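Local coordinates for ATPase associated with various cellular activities, AAA_5 (Staphylothermus marinus, PDB 6N0S), which probably couples nucleotide hydrolysis to DNA restriction as an McrB protein, this chain being its N-terminal EVE-like domain, which resembles PUA-like RNA-binding proteins, at residues Leu7-Ile16 against Arg164-Tyr174. Numbering follows the deposited sequence.
Sequences LGFSKYWVEI and RYLVPIRPEDY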
loop_
_atom_site.group_PDB
_atom_site.type_symbol
_atom_site.label_atom_id
_atom_site.label_comp_id
_atom_site.label_asym_id
_atom_site.label_seq_id
_atom_site.Cartn_x
_atom_site.Cartn_y
_atom_site.Cartn_z
ATOM N N LEU A 7 -1.456 14.662 -1.906
ATOM C CA LEU A 7 -1.854 14.154 -3.206
ATOM C C LEU A 7 -3.370 14.150 -3.329
ATOM O O LEU A 7 -3.920 14.468 -4.389
ATOM C CB LEU A 7 -1.288 12.756 -3.430
ATOM C CG LEU A 7 -1.603 12.166 -4.793
ATOM C CD1 LEU A 7 -1.082 13.108 -5.875
ATOM C CD2 LEU A 7 -1.000 10.791 -4.949
ATOM N N GLY A 8 -4.061 13.818 -2.249
ATOM C CA GLY A 8 -5.509 13.871 -2.263
ATOM C C GLY A 8 -6.033 13.709 -0.856
ATOM O O GLY A 8 -5.273 13.629 0.118
ATOM N N PHE A 9 -7.355 13.643 -0.788
ATOM C CA PHE A 9 -8.121 13.612 0.458
ATOM C C PHE A 9 -9.286 12.662 0.191
ATOM O O PHE A 9 -10.099 12.930 -0.693
ATOM C CB PHE A 9 -8.614 15.022 0.850
ATOM C CG PHE A 9 -9.421 15.041 2.110
ATOM C CD1 PHE A 9 -8.815 14.782 3.323
ATOM C CD2 PHE A 9 -10.789 15.265 2.079
ATOM C CE1 PHE A 9 -9.546 14.767 4.491
ATOM C CE2 PHE A 9 -11.542 15.252 3.259
ATOM C CZ PHE A 9 -10.916 15.004 4.462
ATOM N N SER A 10 -9.321 11.502 0.853
ATOM C CA SER A 10 -10.322 10.515 0.471
ATOM C C SER A 10 -10.412 9.422 1.516
ATOM O O SER A 10 -9.442 9.120 2.224
ATOM C CB SER A 10 -10.013 9.874 -0.891
ATOM O OG SER A 10 -11.004 8.923 -1.272
ATOM N N LYS A 11 -11.589 8.808 1.579
ATOM C CA LYS A 11 -11.758 7.627 2.400
ATOM C C LYS A 11 -11.224 6.382 1.701
ATOM O O LYS A 11 -11.056 5.358 2.352
ATOM C CB LYS A 11 -13.239 7.445 2.755
ATOM C CG LYS A 11 -13.473 6.414 3.884
ATOM C CD LYS A 11 -14.945 6.249 4.250
ATOM C CE LYS A 11 -15.129 5.141 5.297
ATOM N NZ LYS A 11 -14.759 5.574 6.692
ATOM N N TYR A 12 -10.960 6.456 0.396
ATOM C CA TYR A 12 -10.616 5.307 -0.427
ATOM C C TYR A 12 -9.286 5.585 -1.099
ATOM O O TYR A 12 -9.146 6.613 -1.770
ATOM C CB TYR A 12 -11.703 5.058 -1.461
ATOM C CG TYR A 12 -13.058 4.961 -0.789
ATOM C CD1 TYR A 12 -13.447 3.785 -0.147
ATOM C CD2 TYR A 12 -13.923 6.050 -0.761
ATOM C CE1 TYR A 12 -14.666 3.688 0.483
ATOM C CE2 TYR A 12 -15.156 5.965 -0.136
ATOM C CZ TYR A 12 -15.518 4.790 0.484
ATOM O OH TYR A 12 -16.728 4.702 1.108
ATOM N N TRP A 13 -8.301 4.685 -0.879
ATOM C CA TRP A 13 -6.961 4.796 -1.451
ATOM C C TRP A 13 -6.592 3.471 -2.089
ATOM O O TRP A 13 -7.133 2.414 -1.723
ATOM C CB TRP A 13 -5.896 5.189 -0.392
ATOM C CG TRP A 13 -6.045 6.591 0.105
ATOM C CD1 TRP A 13 -7.042 7.081 0.874
ATOM C CD2 TRP A 13 -5.162 7.698 -0.167
ATOM N NE1 TRP A 13 -6.836 8.427 1.107
ATOM C CE2 TRP A 13 -5.684 8.819 0.477
ATOM C CE3 TRP A 13 -3.972 7.826 -0.877
ATOM C CZ2 TRP A 13 -5.059 10.071 0.417
ATOM C CZ3 TRP A 13 -3.349 9.021 -0.913
ATOM C CH2 TRP A 13 -3.895 10.148 -0.290
ATOM N N VAL A 14 -5.688 3.538 -3.072
ATOM C CA VAL A 14 -5.103 2.359 -3.724
ATOM C C VAL A 14 -3.625 2.275 -3.377
ATOM O O VAL A 14 -2.907 3.268 -3.453
ATOM C CB VAL A 14 -5.271 2.400 -5.249
ATOM C CG1 VAL A 14 -4.487 1.267 -5.927
ATOM C CG2 VAL A 14 -6.747 2.296 -5.639
ATOM N N GLU A 15 -3.182 1.099 -2.994
ATOM C CA GLU A 15 -1.766 0.797 -2.833
ATOM C C GLU A 15 -1.270 0.171 -4.134
ATOM O O GLU A 15 -1.796 -0.866 -4.570
ATOM C CB GLU A 15 -1.541 -0.168 -1.659
ATOM C CG GLU A 15 -0.058 -0.470 -1.386
ATOM C CD GLU A 15 0.224 -1.754 -0.595
ATOM O OE1 GLU A 15 -0.442 -2.782 -0.811
ATOM O OE2 GLU A 15 1.135 -1.725 0.253
ATOM N N ILE A 16 -0.234 0.768 -4.722
ATOM C CA ILE A 16 0.346 0.316 -5.980
ATOM C C ILE A 16 1.628 -0.488 -5.704
ATOM O O ILE A 16 2.571 0.019 -5.087
ATOM C CB ILE A 16 0.612 1.515 -6.897
ATOM C CG1 ILE A 16 -0.712 2.219 -7.202
ATOM C CG2 ILE A 16 1.247 1.045 -8.209
ATOM C CD1 ILE A 16 -0.530 3.552 -7.657
ATOM N N ARG A 164 3.890 6.284 -8.244
ATOM C CA ARG A 164 3.208 6.457 -6.972
ATOM C C ARG A 164 3.182 5.157 -6.198
ATOM O O ARG A 164 3.209 4.081 -6.775
ATOM C CB ARG A 164 1.769 6.917 -7.199
ATOM C CG ARG A 164 1.646 8.221 -7.991
ATOM C CD ARG A 164 1.994 9.387 -7.173
ATOM N NE ARG A 164 1.758 10.629 -7.906
ATOM C CZ ARG A 164 2.027 11.829 -7.394
ATOM N NH1 ARG A 164 2.538 11.928 -6.157
ATOM N NH2 ARG A 164 1.816 12.926 -8.115
ATOM N N TYR A 165 3.026 5.275 -4.882
ATOM C CA TYR A 165 2.790 4.131 -4.016
ATOM C C TYR A 165 1.364 4.107 -3.480
ATOM O O TYR A 165 0.714 3.065 -3.510
ATOM C CB TYR A 165 3.809 4.126 -2.847
ATOM C CG TYR A 165 3.540 3.057 -1.788
ATOM C CD1 TYR A 165 3.355 1.729 -2.128
ATOM C CD2 TYR A 165 3.459 3.400 -0.446
ATOM C CE1 TYR A 165 3.098 0.784 -1.167
ATOM C CE2 TYR A 165 3.192 2.466 0.512
ATOM C CZ TYR A 165 3.018 1.157 0.149
ATOM O OH TYR A 165 2.744 0.214 1.105
ATOM N N LEU A 166 0.849 5.227 -2.997
ATOM C CA LEU A 166 -0.529 5.327 -2.526
ATOM C C LEU A 166 -1.244 6.443 -3.268
ATOM O O LEU A 166 -0.744 7.570 -3.312
ATOM C CB LEU A 166 -0.572 5.606 -1.034
ATOM C CG LEU A 166 0.076 4.540 -0.177
ATOM C CD1 LEU A 166 0.348 5.042 1.257
ATOM C CD2 LEU A 166 -0.837 3.340 -0.178
ATOM N N VAL A 167 -2.396 6.129 -3.863
ATOM C CA VAL A 167 -3.154 7.161 -4.565
ATOM C C VAL A 167 -4.603 7.177 -4.086
ATOM O O VAL A 167 -5.179 6.117 -3.788
ATOM C CB VAL A 167 -3.087 6.963 -6.092
ATOM C CG1 VAL A 167 -1.636 7.167 -6.603
ATOM C CG2 VAL A 167 -3.597 5.578 -6.465
ATOM N N PRO A 168 -5.213 8.354 -4.018
ATOM C CA PRO A 168 -6.617 8.480 -3.631
ATOM C C PRO A 168 -7.516 8.140 -4.802
ATOM O O PRO A 168 -7.176 8.418 -5.949
ATOM C CB PRO A 168 -6.720 9.977 -3.274
ATOM C CG PRO A 168 -5.816 10.604 -4.249
ATOM C CD PRO A 168 -4.666 9.652 -4.452
ATOM N N ILE A 169 -8.680 7.547 -4.505
ATOM C CA ILE A 169 -9.727 7.359 -5.509
ATOM C C ILE A 169 -11.078 7.841 -4.970
ATOM O O ILE A 169 -11.300 7.995 -3.763
ATOM C CB ILE A 169 -9.828 5.876 -6.006
ATOM C CG1 ILE A 169 -10.169 4.921 -4.865
ATOM C CG2 ILE A 169 -8.537 5.461 -6.660
ATOM C CD1 ILE A 169 -10.510 3.403 -5.306
ATOM N N ARG A 170 -11.986 8.081 -5.874
ATOM C CA ARG A 170 -13.280 8.613 -5.453
ATOM C C ARG A 170 -14.156 7.504 -4.874
ATOM O O ARG A 170 -13.904 6.318 -5.120
ATOM C CB ARG A 170 -13.985 9.233 -6.637
ATOM C CG ARG A 170 -13.202 10.385 -7.289
ATOM C CD ARG A 170 -13.874 10.806 -8.610
ATOM N NE ARG A 170 -13.679 9.741 -9.595
ATOM C CZ ARG A 170 -14.355 9.608 -10.736
ATOM N NH1 ARG A 170 -15.297 10.498 -11.071
ATOM N NH2 ARG A 170 -14.072 8.577 -11.545
ATOM N N PRO A 171 -15.198 7.855 -4.099
ATOM C CA PRO A 171 -16.072 6.783 -3.570
ATOM C C PRO A 171 -16.664 5.915 -4.659
ATOM O O PRO A 171 -16.738 4.694 -4.505
ATOM C CB PRO A 171 -17.151 7.551 -2.793
ATOM C CG PRO A 171 -16.431 8.799 -2.291
ATOM C CD PRO A 171 -15.441 9.147 -3.421
ATOM N N GLU A 172 -17.040 6.507 -5.784
ATOM C CA GLU A 172 -17.624 5.731 -6.861
ATOM C C GLU A 172 -16.588 4.841 -7.549
ATOM O O GLU A 172 -16.954 3.823 -8.150
ATOM C CB GLU A 172 -18.299 6.695 -7.847
ATOM C CG GLU A 172 -17.372 7.702 -8.454
ATOM C CD GLU A 172 -17.472 9.102 -7.837
ATOM O OE1 GLU A 172 -17.320 10.057 -8.631
ATOM O OE2 GLU A 172 -17.678 9.246 -6.587
ATOM N N ASP A 173 -15.296 5.195 -7.490
ATOM C CA ASP A 173 -14.281 4.325 -8.078
ATOM C C ASP A 173 -14.083 3.088 -7.215
ATOM O O ASP A 173 -13.913 1.986 -7.738
ATOM C CB ASP A 173 -12.936 5.047 -8.244
ATOM C CG ASP A 173 -13.040 6.319 -9.066
ATOM O OD1 ASP A 173 -13.909 6.362 -9.960
ATOM O OD2 ASP A 173 -12.255 7.261 -8.798
ATOM N N TYR A 174 -14.082 3.270 -5.895
ATOM C CA TYR A 174 -14.105 2.151 -4.959
ATOM C C TYR A 174 -15.270 1.205 -5.241
ATOM O O TYR A 174 -15.082 -0.003 -5.391
ATOM C CB TYR A 174 -14.195 2.684 -3.529
ATOM C CG TYR A 174 -14.412 1.570 -2.568
ATOM C CD1 TYR A 174 -13.335 0.786 -2.125
ATOM C CD2 TYR A 174 -15.693 1.242 -2.138
ATOM C CE1 TYR A 174 -13.531 -0.269 -1.267
ATOM C CE2 TYR A 174 -15.899 0.172 -1.281
ATOM C CZ TYR A 174 -14.819 -0.577 -0.851
ATOM O OH TYR A 174 -15.037 -1.621 0.013
#
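W13 lays its indole over P168, the proline paired with it across two antiparallel strands, 12-16 and 166-169. W13 CB lies 3.6 Å from V167 O. With CG anti to the carbonyl carbon (chi1 -69°), the ring extends along the neighbouring strand: CE3 packs on the V167-P168 peptide, CZ3 meets P168 CD and approaches L166 O near the ring plane, and CZ2 faces P168 CB. P168 CB stands 3.9 Å from the centroid of the six-membered ring of W13, almost on its normal, a CH-pi contact. NE1 donates to S10 O in the ring plane, though from above the carbonyl plane, a bent bond that helps to set the ring's rotation and ties it to the preceding loop. There G8 lies against P168 CG, while L7 CD2 reaches P168 CD and L7 CD1 sits over one face of the R164 guanidinium, whose NH1 forms a salt bridge with E41.

V14 and V167 exchange two backbone hydrogen bonds, and I16 N adds one to Y165 O at 2.8 Å. On the sheet face of V14, CG2 packs against I169 CG2. Farther along, Y12 forms an offset stack with Y174, centroids 4.7 Å apart and planes at 25°, with P171 beside its CE2; the first turn of helix 171-178 is thus held against the strand.

At the other end E15 runs alongside the Y165 ring, and Y165 OH donates to the anti lone pair of E15 OE2 at 2.7 Å. E15 OE1 accepts from N17 ND2 and is hydrogen-bonded to H59 ND1, so both carboxylate oxygens are engaged. The pairing adds 166-169 as the outermost strand beside 12-17 in the five-stranded mixed sheet of this EVE-like, PUA-related domain.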